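Local coordinates for DNA mimic protein DMP12 (PDB 3W1O) that acts as a DNA mimic that binds the dimeric histone-like protein HU at its DNA-binding sites and partially prevents HU from binding DNA, at residues A[9-14]-A[105-110]. Numbering follows the deposited sequence.
Sequences IFCLKD and LEYAIK. With MG (magnesium ion), chain C.
Where strand 7-10 of the antiparallel sheet gives way to a loop, the last turns of helix 96-111 meet it through Tyr107, a case of one aromatic side chain bridging a helix and an irregular run of backbone. The tyrosine has CG anti to the backbone N (chi1 -172°), which carries the ring from the helix across to the chain of 11-14. At its far end the hydroxyl oxygen OH accepts a hydrogen bond from Asp14 N, which lies at the ring edge, near its plane; the bond is short, 2.6 Å, and nearly straight, with an N-H...O angle of 165°. Nearer the helix, Cys11 SG comes obliquely to the ring, 3.7 Å from Tyr107 CD2, in a sulfur-aromatic contact, and also reaches Ala108 CB at 4.0 Å. Between sulfur and hydroxyl, Leu12 O, buried by the contact, lies 3.7 Å from Tyr107 CE2. The backbone of Lys13 completes the approach, its CA 3.4 Å from Tyr107 OH. Asp14 thus works twice: its amide holds the tyrosine, while its carboxylate turns away to bind through OD1, at 2.2 Å, a magnesium ion that is also bound by four modelled waters. Around this junction, Leu12 and Lys13 pack on helix 21-30, Cys11 pairs by backbone hydrogen bonds with Thr36, and Ala108 rests on Val115 of strand 115-118. The other flank of helix 96-111 faces helix 77-88, through Glu106 and Ile109, while Tyr107 and Ala108 face residues 11-14, which follow on from strand 7-10.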
loop_
_atom_site.group_PDB
_atom_site.type_symbol
_atom_site.label_atom_id
_atom_site.label_comp_id
_atom_site.label_asym_id
_atom_site.label_seq_id
_atom_site.Cartn_x
_atom_site.Cartn_y
_atom_site.Cartn_z
ATOM N N ILE A 9 1.132 -3.720 1.483
ATOM C CA ILE A 9 0.992 -2.717 0.410
ATOM C C ILE A 9 2.406 -2.584 -0.102
ATOM O O ILE A 9 3.308 -2.289 0.693
ATOM C CB ILE A 9 0.508 -1.400 0.983
ATOM C CG1 ILE A 9 -0.931 -1.591 1.533
ATOM C CG2 ILE A 9 0.649 -0.259 -0.082
ATOM C CD1 ILE A 9 -1.575 -0.344 2.168
ATOM N N PHE A 10 2.645 -2.848 -1.378
ATOM C CA PHE A 10 4.018 -2.830 -1.826
ATOM C C PHE A 10 4.179 -2.577 -3.326
ATOM O O PHE A 10 3.172 -2.654 -4.088
ATOM C CB PHE A 10 4.709 -4.170 -1.467
ATOM C CG PHE A 10 4.322 -5.336 -2.366
ATOM C CD1 PHE A 10 5.101 -5.676 -3.480
ATOM C CD2 PHE A 10 3.161 -6.061 -2.106
ATOM C CE1 PHE A 10 4.689 -6.745 -4.362
ATOM C CE2 PHE A 10 2.773 -7.115 -2.957
ATOM C CZ PHE A 10 3.565 -7.452 -4.078
ATOM N N CYS A 11 5.437 -2.330 -3.718
ATOM C CA CYS A 11 5.839 -2.468 -5.124
ATOM C C CYS A 11 7.152 -3.202 -5.121
ATOM O O CYS A 11 7.765 -3.400 -4.066
ATOM C CB CYS A 11 5.896 -1.091 -5.829
ATOM S SG CYS A 11 7.172 -0.010 -5.156
ATOM N N LEU A 12 7.547 -3.725 -6.281
ATOM C CA LEU A 12 8.846 -4.278 -6.443
ATOM C C LEU A 12 9.897 -3.179 -6.362
ATOM O O LEU A 12 9.639 -2.000 -6.705
ATOM C CB LEU A 12 8.960 -4.951 -7.791
ATOM C CG LEU A 12 7.969 -6.090 -7.969
ATOM C CD1 LEU A 12 8.202 -6.902 -9.275
ATOM C CD2 LEU A 12 8.044 -6.999 -6.768
ATOM N N LYS A 13 11.076 -3.593 -5.953
ATOM C CA LYS A 13 12.252 -2.746 -6.042
ATOM C C LYS A 13 12.683 -2.465 -7.475
ATOM O O LYS A 13 12.424 -3.254 -8.370
ATOM C CB LYS A 13 13.406 -3.446 -5.365
ATOM C CG LYS A 13 13.386 -3.242 -3.894
ATOM C CD LYS A 13 14.357 -4.202 -3.281
ATOM C CE LYS A 13 14.886 -3.680 -2.001
ATOM N NZ LYS A 13 16.102 -4.516 -1.736
ATOM N N ASP A 14 13.389 -1.354 -7.627
ATOM C CA ASP A 14 13.981 -0.897 -8.873
ATOM C C ASP A 14 14.573 -2.046 -9.690
ATOM O O ASP A 14 14.235 -2.219 -10.865
ATOM C CB ASP A 14 15.036 0.177 -8.574
ATOM C CG ASP A 14 15.726 0.692 -9.830
ATOM O OD1 ASP A 14 15.132 0.573 -10.931
ATOM O OD2 ASP A 14 16.853 1.223 -9.696
ATOM N N LEU A 105 4.350 4.594 -2.258
ATOM C CA LEU A 105 3.731 5.325 -3.371
ATOM C C LEU A 105 4.770 6.193 -4.120
ATOM O O LEU A 105 4.895 6.134 -5.349
ATOM C CB LEU A 105 2.542 6.163 -2.873
ATOM C CG LEU A 105 1.430 5.371 -2.143
ATOM C CD1 LEU A 105 0.333 6.329 -1.691
ATOM C CD2 LEU A 105 0.864 4.221 -3.015
ATOM N N GLU A 106 5.552 6.959 -3.381
ATOM C CA GLU A 106 6.618 7.768 -4.013
ATOM C C GLU A 106 7.605 6.926 -4.791
ATOM O O GLU A 106 8.012 7.295 -5.920
ATOM C CB GLU A 106 7.353 8.606 -2.941
ATOM C CG GLU A 106 6.453 9.662 -2.365
ATOM C CD GLU A 106 7.110 10.539 -1.324
ATOM O OE1 GLU A 106 8.207 10.182 -0.868
ATOM O OE2 GLU A 106 6.507 11.578 -0.953
ATOM N N TYR A 107 8.000 5.789 -4.221
ATOM C CA TYR A 107 8.974 4.953 -4.855
ATOM C C TYR A 107 8.379 4.437 -6.179
ATOM O O TYR A 107 9.093 4.283 -7.195
ATOM C CB TYR A 107 9.296 3.759 -3.966
ATOM C CG TYR A 107 10.436 2.898 -4.428
ATOM C CD1 TYR A 107 11.696 2.988 -3.852
ATOM C CD2 TYR A 107 10.247 1.941 -5.438
ATOM C CE1 TYR A 107 12.769 2.155 -4.258
ATOM C CE2 TYR A 107 11.319 1.154 -5.870
ATOM C CZ TYR A 107 12.540 1.237 -5.276
ATOM O OH TYR A 107 13.546 0.427 -5.722
ATOM N N ALA A 108 7.113 4.083 -6.143
ATOM C CA ALA A 108 6.465 3.463 -7.314
ATOM C C ALA A 108 6.345 4.516 -8.391
ATOM O O ALA A 108 6.475 4.202 -9.564
ATOM C CB ALA A 108 5.078 2.943 -6.955
ATOM N N ILE A 109 6.040 5.742 -7.980
ATOM C CA ILE A 109 6.023 6.857 -8.951
ATOM C C ILE A 109 7.391 7.010 -9.552
ATOM O O ILE A 109 7.536 7.005 -10.787
ATOM C CB ILE A 109 5.562 8.183 -8.361
ATOM C CG1 ILE A 109 4.087 8.142 -7.984
ATOM C CG2 ILE A 109 5.786 9.332 -9.364
ATOM C CD1 ILE A 109 3.189 7.683 -9.125
ATOM N N LYS A 110 8.412 7.116 -8.693
ATOM C CA LYS A 110 9.762 7.342 -9.178
ATOM C C LYS A 110 10.313 6.214 -10.037
ATOM O O LYS A 110 11.102 6.455 -10.965
ATOM C CB LYS A 110 10.735 7.577 -8.023
ATOM C CG LYS A 110 12.202 7.897 -8.476
ATOM C CD LYS A 110 12.245 8.939 -9.637
ATOM C CE LYS A 110 13.661 9.500 -9.886
ATOM N NZ LYS A 110 14.495 8.618 -10.776
HETATM MG MG MG C . 14.441 1.125 -12.959
HETATM O O HOH W 1 12.409 0.693 -11.987
HETATM O O HOH W 2 13.369 1.601 -14.865
HETATM O O HOH W 3 15.989 2.622 -13.289
HETATM O O HOH W 4 13.786 3.114 -12.044
#